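Local coordinates for protein esterase (Xanthomonas oryzae pv. oryzae, PDB 3H2G) that degrades rice cell walls as an esterase of a bacterial pathogen, using a distinctive substrate recognition module required for pathogenesis on rice, at residues 116-121 and 392-397; 169-174 and 199-204. One frame throughout, in Å; residues are numbered along the deposited sequence.

Interaction 1 (116-121 and 392-397)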
ATOM      1  N   GLN A 116     -15.717  -4.372  12.960  1.00  6.20           N
ATOM      2  CA  GLN A 116     -15.361  -5.237  14.073  1.00  7.22           C
ATOM      3  C   GLN A 116     -14.683  -4.481  15.214  1.00  8.68           C
ATOM      4  O   GLN A 116     -14.142  -5.096  16.136  1.00  8.73           O
ATOM      5  CB  GLN A 116     -14.455  -6.374  13.591  1.00  7.87           C
ATOM      6  CG  GLN A 116     -15.137  -7.370  12.664  1.00  7.79           C
ATOM      7  CD  GLN A 116     -16.404  -7.970  13.258  1.00  9.61           C
ATOM      8  OE1 GLN A 116     -16.496  -8.197  14.468  1.00 10.04           O
ATOM      9  NE2 GLN A 116     -17.383  -8.247  12.403  1.00  8.98           N
ATOM     10  N   GLY A 117     -14.694  -3.153  15.145  1.00  7.89           N
ATOM     11  CA  GLY A 117     -14.107  -2.362  16.216  1.00  7.48           C
ATOM     12  C   GLY A 117     -12.734  -1.766  15.976  1.00  7.53           C
ATOM     13  O   GLY A 117     -12.137  -1.205  16.892  1.00  8.11           O
ATOM     14  N   TYR A 118     -12.220  -1.892  14.759  1.00  7.46           N
ATOM     15  CA  TYR A 118     -10.913  -1.332  14.444  1.00  6.87           C
ATOM     16  C   TYR A 118     -11.036   0.079  13.883  1.00  5.87           C
ATOM     17  O   TYR A 118     -11.792   0.314  12.945  1.00  6.53           O
ATOM     18  CB  TYR A 118     -10.181  -2.193  13.407  1.00  8.14           C
ATOM     19  CG  TYR A 118      -9.710  -3.537  13.911  1.00  8.67           C
ATOM     20  CD1 TYR A 118     -10.577  -4.627  13.971  1.00  7.80           C
ATOM     21  CD2 TYR A 118      -8.391  -3.718  14.328  1.00  8.04           C
ATOM     22  CE1 TYR A 118     -10.143  -5.866  14.434  1.00  7.60           C
ATOM     23  CE2 TYR A 118      -7.945  -4.952  14.797  1.00  8.88           C
ATOM     24  CZ  TYR A 118      -8.826  -6.020  14.845  1.00  8.48           C
ATOM     25  OH  TYR A 118      -8.394  -7.239  15.308  1.00  9.78           O
ATOM     26  N   VAL A 119     -10.310   1.026  14.468  1.00  5.54           N
ATOM     27  CA  VAL A 119     -10.313   2.383  13.939  1.00  5.57           C
ATOM     28  C   VAL A 119      -9.305   2.277  12.799  1.00  6.04           C
ATOM     29  O   VAL A 119      -8.184   1.808  13.002  1.00  7.32           O
ATOM     30  CB  VAL A 119      -9.825   3.414  14.981  1.00  5.44           C
ATOM     31  CG1 VAL A 119      -9.672   4.786  14.331  1.00  5.86           C
ATOM     32  CG2 VAL A 119     -10.822   3.500  16.126  1.00  8.27           C
ATOM     33  N   VAL A 120      -9.705   2.680  11.599  1.00  5.39           N
ATOM     34  CA  VAL A 120      -8.819   2.575  10.449  1.00  5.61           C
ATOM     35  C   VAL A 120      -8.429   3.933   9.888  1.00  6.41           C
ATOM     36  O   VAL A 120      -9.286   4.765   9.606  1.00  5.59           O
ATOM     37  CB  VAL A 120      -9.475   1.741   9.321  1.00  5.97           C
ATOM     38  CG1 VAL A 120      -8.492   1.559   8.168  1.00  6.83           C
ATOM     39  CG2 VAL A 120      -9.912   0.388   9.857  1.00  3.65           C
ATOM     40  N   VAL A 121      -7.126   4.145   9.735  1.00  5.75           N
ATOM     41  CA  VAL A 121      -6.611   5.397   9.196  1.00  5.03           C
ATOM     42  C   VAL A 121      -5.690   5.106   8.022  1.00  4.74           C
ATOM     43  O   VAL A 121      -4.776   4.291   8.131  1.00  3.99           O
ATOM     44  CB  VAL A 121      -5.795   6.181  10.242  1.00  7.94           C
ATOM     45  CG1 VAL A 121      -5.340   7.510   9.641  1.00  7.45           C
ATOM     46  CG2 VAL A 121      -6.627   6.414  11.489  1.00  9.79           C
ATOM     47  N   LEU A 392      -3.883 -12.803  13.605  1.00  6.96           N
ATOM     48  CA  LEU A 392      -2.975 -11.926  14.342  1.00  7.43           C
ATOM     49  C   LEU A 392      -3.606 -10.703  15.001  1.00  6.32           C
ATOM     50  O   LEU A 392      -3.496 -10.529  16.210  1.00  6.85           O
ATOM     51  CB  LEU A 392      -1.835 -11.448  13.435  1.00  6.96           C
ATOM     52  CG  LEU A 392      -0.856 -10.456  14.089  1.00  6.49           C
ATOM     53  CD1 LEU A 392      -0.121 -11.138  15.241  1.00  7.76           C
ATOM     54  CD2 LEU A 392       0.139  -9.946  13.055  1.00  7.82           C
ATOM     55  N   LEU A 393      -4.247  -9.851  14.206  1.00  7.02           N
ATOM     56  CA  LEU A 393      -4.842  -8.626  14.731  1.00  6.11           C
ATOM     57  C   LEU A 393      -5.756  -8.826  15.939  1.00  7.28           C
ATOM     58  O   LEU A 393      -5.568  -8.177  16.969  1.00  6.53           O
ATOM     59  CB  LEU A 393      -5.603  -7.888  13.624  1.00  5.97           C
ATOM     60  CG  LEU A 393      -4.849  -7.610  12.317  1.00  5.84           C
ATOM     61  CD1 LEU A 393      -5.722  -6.731  11.429  1.00  6.83           C
ATOM     62  CD2 LEU A 393      -3.514  -6.926  12.587  1.00  6.00           C
ATOM     63  N   ASP A 394      -6.739  -9.717  15.822  1.00  7.61           N
ATOM     64  CA  ASP A 394      -7.663  -9.959  16.929  1.00  9.75           C
ATOM     65  C   ASP A 394      -6.936 -10.376  18.201  1.00  9.95           C
ATOM     66  O   ASP A 394      -7.306  -9.968  19.300  1.00  9.87           O
ATOM     67  CB  ASP A 394      -8.680 -11.055  16.580  1.00 12.48           C
ATOM     68  CG  ASP A 394      -9.750 -10.588  15.610  1.00 15.62           C
ATOM     69  OD1 ASP A 394      -9.930  -9.362  15.435  1.00 16.43           O
ATOM     70  OD2 ASP A 394     -10.428 -11.461  15.032  1.00 19.45           O
ATOM     71  N   LYS A 395      -5.895 -11.187  18.050  1.00  9.19           N
ATOM     72  CA  LYS A 395      -5.139 -11.677  19.197  1.00 10.43           C
ATOM     73  C   LYS A 395      -4.288 -10.617  19.897  1.00  9.08           C
ATOM     74  O   LYS A 395      -3.919 -10.784  21.061  1.00  9.17           O
ATOM     75  CB  LYS A 395      -4.266 -12.855  18.758  1.00 12.70           C
ATOM     76  CG  LYS A 395      -5.090 -13.988  18.150  1.00 16.83           C
ATOM     77  CD  LYS A 395      -4.246 -15.198  17.787  1.00 21.37           C
ATOM     78  CE  LYS A 395      -5.113 -16.299  17.192  1.00 22.91           C
ATOM     79  NZ  LYS A 395      -4.316 -17.503  16.827  1.00 26.89           N
ATOM     80  N   GLN A 396      -3.992  -9.522  19.202  1.00  6.57           N
ATOM     81  CA  GLN A 396      -3.170  -8.468  19.783  1.00  5.70           C
ATOM     82  C   GLN A 396      -3.965  -7.267  20.291  1.00  7.00           C
ATOM     83  O   GLN A 396      -3.386  -6.328  20.835  1.00  6.97           O
ATOM     84  CB  GLN A 396      -2.126  -7.998  18.767  1.00  6.07           C
ATOM     85  CG  GLN A 396      -1.159  -9.094  18.335  1.00  9.83           C
ATOM     86  CD  GLN A 396      -0.334  -9.628  19.496  1.00 12.96           C
ATOM     87  OE1 GLN A 396       0.532  -8.934  20.028  1.00 17.00           O
ATOM     88  NE2 GLN A 396      -0.611 -10.861  19.900  1.00 13.73           N
ATOM     89  N   ARG A 397      -5.283  -7.294  20.116  1.00  7.17           N
ATOM     90  CA  ARG A 397      -6.132  -6.195  20.576  1.00  9.53           C
ATOM     91  C   ARG A 397      -5.991  -5.980  22.080  1.00 12.39           C
ATOM     92  O   ARG A 397      -6.290  -4.897  22.584  1.00 12.07           O
ATOM     93  CB  ARG A 397      -7.601  -6.473  20.243  1.00 11.43           C
ATOM     94  CG  ARG A 397      -7.922  -6.452  18.761  1.00 15.00           C
ATOM     95  CD  ARG A 397      -9.396  -6.734  18.521  1.00 17.43           C
ATOM     96  NE  ARG A 397      -9.776  -8.066  18.982  1.00 21.19           N
ATOM     97  CZ  ARG A 397     -10.987  -8.592  18.829  1.00 24.67           C
ATOM     98  NH1 ARG A 397     -11.942  -7.900  18.224  1.00 25.53           N
ATOM     99  NH2 ARG A 397     -11.243  -9.813  19.280  1.00 26.76           N
TER
HETATM  100  O   HOH W   1     -14.919  -8.355  16.611  1.00 21.71           O
HETATM  101  O   HOH W   2     -11.948  -4.863  18.319  1.00 22.91           O
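Y118 and D394 are joined by a direct polar contact, the tyrosine OH donating a 2.6 Å hydrogen bond to OD1. The carboxylate oxygen lies at the ring edge and is met on its anti side; ring and carboxylate planes are only 29° apart. Charge adds a second partner: OD1 also sits over one face of the R397 guanidinium, with NH1 3.7 Å from OD1, a long salt bridge in which no N-H points at the oxygen. These neighbours would tend to keep D394 ionised. R397 is held by its NE, which donates to D394 O at 3.1 Å, a bond its chain reaches by bending at chi3 (-63°). Apolar packing is slight, Y118 CZ lying 3.9 Å from L393 CB. The R397 CD methylene rests 3.4 Å from Y118 OH. Water completes the seam. One molecule bridges Q116 O (3.1 Å) and R397 NH1 (3.0 Å), while another donates to Q116 OE1; Q116 NE2 donates to Q39 O. G117, at positive phi, closes helix 108-114 in a Schellman motif before strand 119-123 runs between strands 60-71 and 79-85, and the end of helix 376-396 also packs on strand 198-205.

Interaction 2 (169-174 and 199-204)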
ATOM      1  N   LYS A 169      -3.245   0.816  21.724  1.00  7.94           N
ATOM      2  CA  LYS A 169      -2.572  -0.169  20.890  1.00  8.28           C
ATOM      3  C   LYS A 169      -2.654   0.250  19.428  1.00  8.50           C
ATOM      4  O   LYS A 169      -3.691   0.730  18.964  1.00  6.38           O
ATOM      5  CB  LYS A 169      -3.204  -1.551  21.078  1.00 10.51           C
ATOM      6  CG  LYS A 169      -3.079  -2.088  22.501  1.00 11.54           C
ATOM      7  CD  LYS A 169      -3.582  -3.514  22.602  1.00 14.00           C
ATOM      8  CE  LYS A 169      -3.626  -3.987  24.053  1.00 14.60           C
ATOM      9  NZ  LYS A 169      -2.295  -3.969  24.708  1.00 15.75           N
ATOM     10  N   VAL A 170      -1.551   0.068  18.711  1.00  6.68           N
ATOM     11  CA  VAL A 170      -1.482   0.434  17.303  1.00  5.84           C
ATOM     12  C   VAL A 170      -1.126  -0.778  16.451  1.00  5.40           C
ATOM     13  O   VAL A 170      -0.351  -1.639  16.863  1.00  6.70           O
ATOM     14  CB  VAL A 170      -0.423   1.538  17.078  1.00  5.93           C
ATOM     15  CG1 VAL A 170      -0.349   1.913  15.603  1.00  6.08           C
ATOM     16  CG2 VAL A 170      -0.765   2.750  17.927  1.00  4.38           C
ATOM     17  N   MET A 171      -1.704  -0.838  15.259  1.00  5.82           N
ATOM     18  CA  MET A 171      -1.447  -1.935  14.341  1.00  4.44           C
ATOM     19  C   MET A 171      -1.266  -1.372  12.943  1.00  4.94           C
ATOM     20  O   MET A 171      -1.631  -0.227  12.673  1.00  5.77           O
ATOM     21  CB  MET A 171      -2.614  -2.920  14.354  1.00  5.04           C
ATOM     22  CG  MET A 171      -2.852  -3.568  15.704  1.00  5.69           C
ATOM     23  SD  MET A 171      -4.211  -4.734  15.612  1.00  8.68           S
ATOM     24  CE  MET A 171      -4.670  -4.868  17.350  1.00  8.28           C
ATOM     25  N   LEU A 172      -0.700  -2.184  12.060  1.00  4.11           N
ATOM     26  CA  LEU A 172      -0.467  -1.769  10.687  1.00  3.22           C
ATOM     27  C   LEU A 172      -0.800  -2.881   9.707  1.00  4.67           C
ATOM     28  O   LEU A 172      -0.634  -4.060  10.009  1.00  4.75           O
ATOM     29  CB  LEU A 172       1.006  -1.390  10.488  1.00  4.46           C
ATOM     30  CG  LEU A 172       1.558  -0.176  11.232  1.00  5.87           C
ATOM     31  CD1 LEU A 172       3.077  -0.144  11.105  1.00  5.41           C
ATOM     32  CD2 LEU A 172       0.933   1.093  10.663  1.00  6.15           C
ATOM     33  N   SER A 173      -1.270  -2.488   8.531  1.00  4.03           N
ATOM     34  CA  SER A 173      -1.566  -3.434   7.466  1.00  3.86           C
ATOM     35  C   SER A 173      -1.649  -2.639   6.167  1.00  4.96           C
ATOM     36  O   SER A 173      -1.638  -1.408   6.184  1.00  3.84           O
ATOM     37  CB  SER A 173      -2.879  -4.176   7.727  1.00  4.04           C
ATOM     38  OG  SER A 173      -3.021  -5.257   6.815  1.00  1.94           O
ATOM     39  N   GLY A 174      -1.716  -3.347   5.049  1.00  5.01           N
ATOM     40  CA  GLY A 174      -1.788  -2.696   3.754  1.00  3.78           C
ATOM     41  C   GLY A 174      -1.719  -3.764   2.683  1.00  3.52           C
ATOM     42  O   GLY A 174      -1.207  -4.858   2.926  1.00  3.99           O
ATOM     43  N   LEU A 199       3.055  -0.172  18.875  1.00  7.05           N
ATOM     44  CA  LEU A 199       2.814  -1.139  17.812  1.00  7.87           C
ATOM     45  C   LEU A 199       2.760  -2.567  18.351  1.00  8.23           C
ATOM     46  O   LEU A 199       3.742  -3.070  18.900  1.00  8.82           O
ATOM     47  CB  LEU A 199       3.922  -0.996  16.765  1.00  9.45           C
ATOM     48  CG  LEU A 199       3.768  -1.650  15.394  1.00 12.41           C
ATOM     49  CD1 LEU A 199       2.488  -1.170  14.715  1.00 11.40           C
ATOM     50  CD2 LEU A 199       4.984  -1.290  14.549  1.00 10.87           C
ATOM     51  N   VAL A 200       1.613  -3.223  18.189  1.00  5.75           N
ATOM     52  CA  VAL A 200       1.445  -4.586  18.684  1.00  6.65           C
ATOM     53  C   VAL A 200       1.225  -5.631  17.594  1.00  7.07           C
ATOM     54  O   VAL A 200       1.235  -6.829  17.873  1.00  8.10           O
ATOM     55  CB  VAL A 200       0.271  -4.673  19.683  1.00  7.04           C
ATOM     56  CG1 VAL A 200       0.552  -3.795  20.892  1.00  7.94           C
ATOM     57  CG2 VAL A 200      -1.027  -4.255  19.007  1.00  7.62           C
ATOM     58  N   ALA A 201       1.037  -5.184  16.356  1.00  6.38           N
ATOM     59  CA  ALA A 201       0.815  -6.108  15.252  1.00  6.23           C
ATOM     60  C   ALA A 201       0.986  -5.430  13.900  1.00  6.50           C
ATOM     61  O   ALA A 201       0.598  -4.277  13.715  1.00  5.40           O
ATOM     62  CB  ALA A 201      -0.588  -6.709  15.345  1.00  5.62           C
ATOM     63  N   SER A 202       1.569  -6.164  12.959  1.00  5.88           N
ATOM     64  CA  SER A 202       1.780  -5.663  11.607  1.00  5.20           C
ATOM     65  C   SER A 202       1.439  -6.805  10.660  1.00  6.07           C
ATOM     66  O   SER A 202       1.918  -7.924  10.840  1.00  5.42           O
ATOM     67  CB  SER A 202       3.239  -5.250  11.407  1.00  6.24           C
ATOM     68  OG  SER A 202       3.450  -4.773  10.089  1.00  6.11           O
ATOM     69  N   ALA A 203       0.608  -6.528   9.660  1.00  4.13           N
ATOM     70  CA  ALA A 203       0.219  -7.561   8.704  1.00  5.21           C
ATOM     71  C   ALA A 203       0.261  -7.081   7.255  1.00  5.40           C
ATOM     72  O   ALA A 203      -0.782  -6.829   6.643  1.00  4.60           O
ATOM     73  CB  ALA A 203      -1.186  -8.090   9.042  1.00  4.57           C
ATOM     74  N   PRO A 204       1.471  -6.937   6.689  1.00  5.63           N
ATOM     75  CA  PRO A 204       1.611  -6.487   5.296  1.00  5.24           C
ATOM     76  C   PRO A 204       1.004  -7.547   4.380  1.00  6.62           C
ATOM     77  O   PRO A 204       1.191  -8.746   4.607  1.00  6.66           O
ATOM     78  CB  PRO A 204       3.126  -6.385   5.110  1.00  6.36           C
ATOM     79  CG  PRO A 204       3.635  -6.135   6.502  1.00  6.48           C
ATOM     80  CD  PRO A 204       2.789  -7.063   7.334  1.00  6.02           C
TER
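The flat groups joining V170 to V200, and L172 to A201 and A203, are peptides that meet through N-H and C=O, while side chains stand on the two faces of the sheet: V170, L172, L199 and S202 on one, M171, S173, A201 and A203 on the other. V200 N donates to V170 O at 2.9 Å. The backbone of L172 is held on both its polar atoms, N donating to A201 O (3.0 Å) and O accepting from A203 N (2.8 Å). On the first face L199 reaches across to L172, CD1 lying 3.7 Å from CG, as the two side chains cross at about a right angle; S202 OG is hydrogen-bonded to Q186 OE1. On the second, M171 CG is 3.9 Å from A201 CB. Here too S173 OG donates to A203 O at 2.7 Å; with OG anti to the backbone N (chi1 -169°), the hydroxyl reaches the neighbouring strand. Strand 198-205 has two residues, V200 and A201, where strand 169-175 has only M171, a beta bulge; there V200 CG2 comes within 3.8 Å of M171 CG, and the buried A201 N finds no partner in the model. The parallel pair belongs to a beta-alpha-beta crossover through helix 177-192, as in the alpha/beta-hydrolase fold, and G174 opens what is probably the nucleophile elbow, with S176 its likely nucleophile.

In the fold
Following the chain from its N terminus, strand 119-123 comes first of the strands in these contacts, after four earlier strands of the sheet. The turn leading into it is met by the last residues of the chain, so interaction 1 closes a loop of 270 residues. Interaction 2 is nested inside that loop: strand 169-175 leads through helix 177-192 to strand 198-205, a short closure with 24 residues between its segments. The two contacts, with centres about 8 Å apart, meet where the end of helix 376-396 lies against the sheet. L393 packs on M171 and A201, and M171 also touches Y118. Together they tie the terminal helix both to the entry of strand 119-123 and to the adjacent pair 169-175 and 198-205, with strand 79-85 between.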